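4-oxalocrotonate decarboxylase NahK (Pseudomonas putida, PDB 5D2I) catalyses the decarboxylation of (3E)-2-oxohex-3-enedioate to 2-oxopent-4-enoate and carbon dioxide, a metal-dependent step in the breakdown of aromatic hydrocarbons. Local coordinates at residues H110-A115 / A245-P250; E116-T121 / G234-T239; I143-V148 / T171-G176. The protein carries 1 engineered substitution. One frame throughout, in Å; residues are numbered along the deposited sequence.

Contact 1 of 3, residues H110-A115 / A245-P250. With CA (calcium ion), chain C; EDO (1,2-ethanediol), chain E.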
# COMPACT_ATOMS: atom_id res chain seq x y z
N HIS A 110 9.51 4.42 11.67
CA HIS A 110 10.32 3.21 11.63
C HIS A 110 10.05 2.53 10.31
O HIS A 110 9.47 1.44 10.26
CB HIS A 110 10.00 2.30 12.81
CG HIS A 110 8.55 2.25 13.18
ND1 HIS A 110 8.11 1.91 14.44
CD2 HIS A 110 7.42 2.49 12.45
CE1 HIS A 110 6.79 1.94 14.48
NE2 HIS A 110 6.35 2.29 13.29
N PRO A 111 10.48 3.16 9.22
CA PRO A 111 10.04 2.77 7.87
C PRO A 111 10.65 1.47 7.38
O PRO A 111 11.74 1.07 7.79
CB PRO A 111 10.54 3.93 7.00
CG PRO A 111 11.75 4.44 7.73
CD PRO A 111 11.39 4.32 9.19
N LYS A 112 9.91 0.80 6.52
CA LYS A 112 10.45 -0.32 5.77
C LYS A 112 10.07 -0.14 4.33
O LYS A 112 9.14 0.61 4.02
CB LYS A 112 9.85 -1.62 6.28
CG LYS A 112 10.13 -1.87 7.74
CD LYS A 112 9.60 -3.23 8.16
CE LYS A 112 9.80 -3.45 9.65
NZ LYS A 112 9.35 -4.80 10.06
N ILE A 113 10.78 -0.81 3.44
CA ILE A 113 10.42 -0.74 2.04
C ILE A 113 9.97 -2.10 1.54
O ILE A 113 10.38 -3.15 2.07
CB ILE A 113 11.57 -0.20 1.17
CG1 ILE A 113 12.81 -1.09 1.30
CG2 ILE A 113 11.91 1.22 1.58
CD1 ILE A 113 13.89 -0.77 0.27
N GLU A 114 9.12 -2.07 0.53
CA GLU A 114 8.62 -3.28 -0.11
C GLU A 114 8.68 -3.04 -1.59
O GLU A 114 8.27 -1.98 -2.06
CB GLU A 114 7.16 -3.49 0.27
CG GLU A 114 6.90 -3.61 1.73
CD GLU A 114 5.47 -3.95 2.01
OE1 GLU A 114 4.58 -3.13 1.66
OE2 GLU A 114 5.23 -5.03 2.57
N ALA A 115 9.18 -4.02 -2.33
CA ALA A 115 9.19 -3.95 -3.78
C ALA A 115 7.82 -4.36 -4.25
O ALA A 115 7.30 -5.39 -3.83
CB ALA A 115 10.22 -4.89 -4.33
N ALA A 245 9.25 -7.03 3.76
CA ALA A 245 9.55 -5.61 3.91
C ALA A 245 10.92 -5.47 4.54
O ALA A 245 11.31 -6.28 5.38
CB ALA A 245 8.48 -4.93 4.77
N VAL A 246 11.67 -4.46 4.12
CA VAL A 246 13.03 -4.30 4.59
C VAL A 246 13.19 -2.97 5.28
O VAL A 246 12.94 -1.93 4.68
CB VAL A 246 14.01 -4.36 3.43
CG1 VAL A 246 15.41 -3.95 3.88
CG2 VAL A 246 14.03 -5.76 2.88
N PRO A 247 13.61 -3.00 6.54
CA PRO A 247 13.82 -1.75 7.27
C PRO A 247 14.83 -0.86 6.56
O PRO A 247 15.82 -1.34 5.98
CB PRO A 247 14.41 -2.22 8.60
CG PRO A 247 14.02 -3.65 8.74
CD PRO A 247 13.96 -4.19 7.35
N VAL A 248 14.57 0.44 6.58
CA VAL A 248 15.54 1.40 6.07
C VAL A 248 15.78 2.46 7.12
O VAL A 248 14.97 2.67 8.03
CB VAL A 248 15.10 2.05 4.76
CG1 VAL A 248 15.12 1.02 3.63
CG2 VAL A 248 13.71 2.67 4.91
N ALA A 249 16.91 3.15 6.99
CA ALA A 249 17.32 4.12 7.98
C ALA A 249 18.15 5.16 7.26
O ALA A 249 18.63 4.91 6.16
CB ALA A 249 18.14 3.43 9.07
N PRO A 250 18.34 6.33 7.89
CA PRO A 250 19.22 7.34 7.30
C PRO A 250 20.56 6.76 6.89
O PRO A 250 21.16 5.98 7.65
CB PRO A 250 19.41 8.33 8.45
CG PRO A 250 18.08 8.30 9.14
CD PRO A 250 17.64 6.84 9.09
CA CA C . 2.79 -2.42 0.47
C1 EDO E . 5.87 -1.02 8.57
O1 EDO E . 5.02 -1.62 9.55
C2 EDO E . 7.05 -0.34 9.26
O2 EDO E . 6.55 0.42 10.37
O HOH W 1 13.18 1.17 10.01
O HOH W 2 11.28 -6.52 8.15
O HOH W 3 1.02 -2.15 -1.08
O HOH W 4 2.02 -4.65 0.66
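Ile113 and Val246 form an antiparallel hydrogen-bonded pair where strand 112-121 meets the short strand 246-247 in the curled mixed sheet of this FAA hydrolase-type fold. Three backbone hydrogen bonds join the segments. The pair itself gives two, Ile113 N to Val246 O at 2.7 Å and Val246 N to Ile113 O at 2.8 Å. Val248 N reaches Pro111 O at 3.1 Å. A water donates to both Pro111 O and Val248 O.

Apolar contacts gather around Val248. Its CG1 meets Ile113 CG2 at 3.8 Å, the two side chains crossing at about a right angle. Its CG2 lies by the Pro111 ring, 3.9 Å from Pro111 CG. Met194 and Ile254 of the five-stranded sheet also pack on Ile113. Cutting Ile113 back to an alanine removes CG1, CG2 and CD1, which is likely to leave a gap beside Val248 CG1 and to deprive Met194 and Ile254 of a packing partner.

Polar side chains lie on the other face. Lys112 NZ donates to a water, which in turn donates to Ala245 O, and Lys112 CD lies 4.0 Å from Ala245 CB. Glu114 extends past the same methyl, with CG 3.7 Å from Ala245 CB. Its CG stands anti to the carbonyl carbon (chi1 -59°), and the chain runs on extended until OE1 binds the calcium ion at 2.3 Å.

Contact 2 of 3, residues E116-T121 / G234-T239. With CA (calcium ion), chain C.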
# COMPACT_ATOMS: atom_id res chain seq x y z
N GLU A 116 7.22 -3.55 -5.11
CA GLU A 116 5.89 -3.84 -5.62
C GLU A 116 5.83 -3.57 -7.10
O GLU A 116 6.68 -2.89 -7.66
CB GLU A 116 4.84 -2.98 -4.90
CG GLU A 116 5.03 -3.01 -3.40
CD GLU A 116 3.78 -2.73 -2.61
OE1 GLU A 116 2.68 -2.62 -3.20
OE2 GLU A 116 3.92 -2.64 -1.38
N ILE A 117 4.80 -4.11 -7.73
CA ILE A 117 4.47 -3.70 -9.07
C ILE A 117 3.14 -2.98 -9.04
O ILE A 117 2.17 -3.45 -8.42
CB ILE A 117 4.47 -4.89 -10.04
CG1 ILE A 117 4.35 -4.38 -11.48
CG2 ILE A 117 3.35 -5.89 -9.71
CD1 ILE A 117 5.58 -3.59 -11.92
N SER A 118 3.10 -1.79 -9.63
CA SER A 118 1.87 -1.05 -9.64
C SER A 118 1.26 -1.15 -11.02
O SER A 118 1.95 -1.50 -11.98
CB SER A 118 2.12 0.42 -9.29
OG SER A 118 2.65 0.52 -7.99
N VAL A 119 -0.03 -0.87 -11.12
CA VAL A 119 -0.64 -0.74 -12.43
C VAL A 119 -1.34 0.60 -12.51
O VAL A 119 -1.68 1.21 -11.49
CB VAL A 119 -1.68 -1.86 -12.66
CG1 VAL A 119 -1.02 -3.22 -12.57
CG2 VAL A 119 -2.80 -1.76 -11.65
N VAL A 120 -1.53 1.08 -13.73
CA VAL A 120 -2.45 2.17 -13.98
C VAL A 120 -3.50 1.56 -14.88
O VAL A 120 -3.17 0.87 -15.84
CB VAL A 120 -1.76 3.37 -14.62
CG1 VAL A 120 -2.78 4.35 -15.21
CG2 VAL A 120 -0.91 4.09 -13.59
N THR A 121 -4.76 1.78 -14.55
CA THR A 121 -5.83 1.20 -15.33
C THR A 121 -6.24 2.15 -16.43
O THR A 121 -5.96 3.34 -16.36
CB THR A 121 -7.06 0.88 -14.47
OG1 THR A 121 -7.61 2.09 -13.96
CG2 THR A 121 -6.69 -0.01 -13.29
N GLY A 234 -7.70 4.97 -14.96
CA GLY A 234 -6.63 5.92 -14.71
C GLY A 234 -6.10 5.82 -13.29
O GLY A 234 -5.27 6.62 -12.87
N THR A 235 -6.58 4.83 -12.56
CA THR A 235 -6.18 4.70 -11.17
C THR A 235 -4.85 3.98 -11.07
O THR A 235 -4.63 2.97 -11.72
CB THR A 235 -7.23 3.94 -10.35
OG1 THR A 235 -8.47 4.67 -10.38
CG2 THR A 235 -6.77 3.82 -8.90
N PHE A 236 -3.97 4.53 -10.24
CA PHE A 236 -2.69 3.92 -9.93
C PHE A 236 -2.87 3.04 -8.69
O PHE A 236 -3.37 3.49 -7.67
CB PHE A 236 -1.69 5.04 -9.67
CG PHE A 236 -0.35 4.58 -9.20
CD1 PHE A 236 0.66 4.29 -10.12
CD2 PHE A 236 -0.07 4.49 -7.84
CE1 PHE A 236 1.92 3.88 -9.68
CE2 PHE A 236 1.18 4.08 -7.40
CZ PHE A 236 2.18 3.77 -8.32
N ILE A 237 -2.49 1.77 -8.80
CA ILE A 237 -2.67 0.82 -7.72
C ILE A 237 -1.36 0.10 -7.46
O ILE A 237 -0.81 -0.53 -8.36
CB ILE A 237 -3.69 -0.27 -8.09
CG1 ILE A 237 -5.04 0.38 -8.44
CG2 ILE A 237 -3.84 -1.29 -6.96
CD1 ILE A 237 -5.91 -0.50 -9.33
N MET A 238 -0.87 0.16 -6.23
CA MET A 238 0.28 -0.64 -5.85
C MET A 238 -0.27 -1.96 -5.37
O MET A 238 -1.06 -2.02 -4.42
CB MET A 238 1.05 0.04 -4.72
CG MET A 238 1.53 1.41 -5.10
SD MET A 238 2.47 2.12 -3.75
CE MET A 238 3.61 0.81 -3.46
N THR A 239 0.13 -3.04 -6.04
CA THR A 239 -0.60 -4.28 -5.88
C THR A 239 -0.14 -5.13 -4.70
O THR A 239 -0.81 -6.08 -4.35
CB THR A 239 -0.58 -5.12 -7.16
OG1 THR A 239 0.77 -5.44 -7.49
CG2 THR A 239 -1.21 -4.35 -8.31
CA CA C . 2.79 -2.42 0.47
O HOH W 3 1.02 -2.15 -1.08
O HOH W 5 3.19 -5.91 -6.38
O HOH W 4 2.02 -4.65 0.66
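Met238 pairs with Ser118, and Phe236 with Val120, as non-hydrogen-bonded pairs of the antiparallel ladder between strands 112-121 and 236-238. Between them Val119 and Ile237 exchange two backbone hydrogen bonds, both 2.9 Å from N to O.

The side chain of Met238 can be followed outward. CB lies 3.5 Å from Glu116 OE1. CG touches Ser118 OG at 3.2 Å, while that hydroxyl is hydrogen-bonded to Thr145. SD packs against Phe173. The chain then bends at its last torsion (chi3 52°). This brings CE back over the carboxylate of Glu116, 3.6 Å from CD, and the two side chains cross at about a right angle. The methionine thus lies against a metal ligand: Glu116 OE2 binds the calcium ion at 2.2 Å, and OE1 accepts a hydrogen bond from a water bound to the same metal.

On this face Phe236 CZ lies 3.3 Å from Ser118 OG. Val120 CG2 comes to the ring edge, near its plane.

Both ends of the ladder use threonine hydroxyls. Thr239 OG1 donates to Ile117 O at 2.6 Å, in the carbonyl plane, and Thr239 N gives the same oxygen a second bond. At the other end, Thr121 OG1 accepts from Thr235 N, and Thr121 O accepts from Gly234 N. Gly234 has a positive phi of 94°, and any side chain here would strike the carbonyl oxygen of the residue before it.

Helix 213-226 lies against the face of Val119 and Ile237, through Val217 and Leu220. Strand 139-149 continues the sheet beyond 112-121. The curl of the sheet brings its Thr145, and Phe173 of strand 170-175, against Met238 and Phe236.

Contact 3 of 3, residues I143-V148 / T171-G176. With CA (calcium ion), chain C; EDO (1,2-ethanediol), chain H.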
# COMPACT_ATOMS: atom_id res chain seq x y z
N ILE A 143 4.00 -0.33 -13.37
CA ILE A 143 5.02 0.59 -12.89
C ILE A 143 5.75 -0.01 -11.69
O ILE A 143 5.14 -0.24 -10.64
CB ILE A 143 4.42 1.92 -12.39
CG1 ILE A 143 3.47 2.53 -13.41
CG2 ILE A 143 5.53 2.91 -12.00
CD1 ILE A 143 2.03 2.10 -13.18
N PRO A 144 7.06 -0.26 -11.84
CA PRO A 144 7.86 -0.70 -10.70
C PRO A 144 7.74 0.32 -9.60
O PRO A 144 7.97 1.51 -9.82
CB PRO A 144 9.28 -0.70 -11.26
CG PRO A 144 9.09 -1.00 -12.72
CD PRO A 144 7.85 -0.21 -13.08
N THR A 145 7.34 -0.13 -8.42
CA THR A 145 7.13 0.80 -7.32
C THR A 145 7.63 0.21 -6.04
O THR A 145 7.35 -0.94 -5.73
CB THR A 145 5.65 1.08 -7.13
OG1 THR A 145 5.09 1.48 -8.39
CG2 THR A 145 5.45 2.22 -6.11
N VAL A 146 8.38 1.00 -5.29
CA VAL A 146 8.83 0.57 -3.98
C VAL A 146 8.02 1.35 -2.95
O VAL A 146 8.04 2.58 -2.94
CB VAL A 146 10.31 0.86 -3.81
CG1 VAL A 146 10.75 0.55 -2.39
CG2 VAL A 146 11.11 0.01 -4.79
N GLU A 147 7.32 0.64 -2.08
CA GLU A 147 6.58 1.35 -1.06
C GLU A 147 7.48 1.56 0.11
O GLU A 147 8.30 0.71 0.44
CB GLU A 147 5.33 0.61 -0.58
CG GLU A 147 4.41 1.58 0.14
CD GLU A 147 3.08 1.00 0.55
OE1 GLU A 147 2.91 -0.24 0.52
OE2 GLU A 147 2.19 1.80 0.91
N VAL A 148 7.35 2.73 0.74
CA VAL A 148 7.89 2.87 2.07
C VAL A 148 6.68 2.78 2.99
O VAL A 148 5.78 3.61 2.91
CB VAL A 148 8.56 4.21 2.28
CG1 VAL A 148 9.19 4.26 3.67
CG2 VAL A 148 9.64 4.40 1.22
N THR A 171 2.99 5.66 3.53
CA THR A 171 3.69 6.89 3.83
C THR A 171 4.48 7.44 2.63
O THR A 171 4.48 8.64 2.38
CB THR A 171 4.54 6.77 5.14
OG1 THR A 171 4.65 8.05 5.76
CG2 THR A 171 5.93 6.20 4.88
N ARG A 172 5.18 6.57 1.90
CA ARG A 172 5.85 6.99 0.68
C ARG A 172 5.75 5.88 -0.33
O ARG A 172 5.59 4.71 0.02
CB ARG A 172 7.33 7.31 0.90
CG ARG A 172 7.62 8.34 1.97
CD ARG A 172 7.34 9.75 1.49
NE ARG A 172 7.75 10.70 2.52
CZ ARG A 172 6.96 11.15 3.49
NH1 ARG A 172 5.69 10.76 3.55
NH2 ARG A 172 7.44 11.99 4.40
N PHE A 173 5.83 6.24 -1.60
CA PHE A 173 6.00 5.23 -2.62
C PHE A 173 6.95 5.81 -3.64
O PHE A 173 6.96 7.01 -3.90
CB PHE A 173 4.67 4.79 -3.24
CG PHE A 173 3.97 5.87 -4.03
CD1 PHE A 173 3.18 6.81 -3.39
CD2 PHE A 173 4.10 5.92 -5.40
CE1 PHE A 173 2.52 7.79 -4.12
CE2 PHE A 173 3.46 6.90 -6.14
CZ PHE A 173 2.67 7.84 -5.50
N ILE A 174 7.80 4.95 -4.17
CA ILE A 174 8.83 5.38 -5.09
C ILE A 174 8.56 4.66 -6.38
O ILE A 174 8.56 3.43 -6.42
CB ILE A 174 10.22 4.95 -4.59
CG1 ILE A 174 10.39 5.29 -3.10
CG2 ILE A 174 11.30 5.63 -5.43
CD1 ILE A 174 11.47 4.42 -2.41
N THR A 175 8.30 5.40 -7.45
CA THR A 175 8.08 4.75 -8.74
C THR A 175 9.35 4.89 -9.55
O THR A 175 10.13 5.81 -9.34
CB THR A 175 6.92 5.38 -9.51
OG1 THR A 175 7.18 6.78 -9.70
CG2 THR A 175 5.62 5.20 -8.75
N GLY A 176 9.57 3.99 -10.48
CA GLY A 176 10.76 4.09 -11.29
C GLY A 176 10.74 2.99 -12.30
O GLY A 176 9.71 2.34 -12.48
CA CA C . 2.79 -2.42 0.47
C1 EDO H . 10.40 8.24 -11.52
O1 EDO H . 9.66 8.21 -10.30
C2 EDO H . 11.47 9.31 -11.40
O2 EDO H . 12.14 9.53 -12.64
O HOH W 6 2.99 4.40 1.08
O HOH W 3 1.02 -2.15 -1.08
O HOH W 4 2.02 -4.65 0.66
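The metal site of this FAA hydrolase-type fold draws one of its ligands from the antiparallel ladder of strands 139-149 and 170-175. Glu147 pairs here with Phe173, without hydrogen bonds between their backbones. Its CG points opposite the backbone N (chi1 -163°), and the extended chain carries OE1 to the calcium ion at 2.2 Å. On the way, CG passes 3.3 Å from Arg172 O. The other carboxylate oxygen, OE2, forms a salt bridge with Lys69, a residue that binds 2-oxoglutarate. The carboxylate therefore links the metal with the ligand pocket, and the lysine probably helps to fix its rotation. OE2 also lies 2.7 Å from a water that accepts from Thr171 N.

The flanking pairs are hydrogen-bonded. Val146 and Ile174 exchange two N-H...O bonds, each 2.7 Å. Val148 and Arg172 exchange two more, Val148 N to Arg172 O at 2.7 Å and Arg172 N to Val148 O at 3.2 Å. Gly176 N closes the ladder on Pro144 O.

On the face of Val146 and Ile174, the two side chains lie side by side, with Val146 CG1 3.9 Å from Ile174 CD1. Val148 joins them, and Val264 of strand 263-268 packs on both Val146 and Ile174. On the opposite face Thr145 CG2 comes to the edge of the Phe173 ring. That ring also meets Phe236.

The ladder thus packs Val146 and Ile174 on the second sheet and offers Glu147 from its other face. With Glu114 and Glu116, Glu147 forms the three-carboxylate divalent-metal site of this hydratase/decarboxylase family member.

Overall arrangement
All three contacts belong to one curled sheet and share the calcium ion and two of its waters. Each supplies one carboxylate to the metal: Glu114 from contact 1, Glu116 from contact 2 and Glu147 from contact 3. Contacts 1 and 2 use successive parts of strand 112-121, with centres about 20 Å apart. Strand 139-149 of contact 3 runs beside it; the centre of contact 3 is about 12 Å from that of contact 1 and about 10 Å from that of contact 2. Glu114 O lies 2.8 Å from Glu147 N, and Glu116 N lies 2.7 Å from Thr145 O; both are probable hydrogen bonds. Met238 CE packs 3.4 Å from Glu147 CB. The metal site adjoins the 2-oxoglutarate pocket.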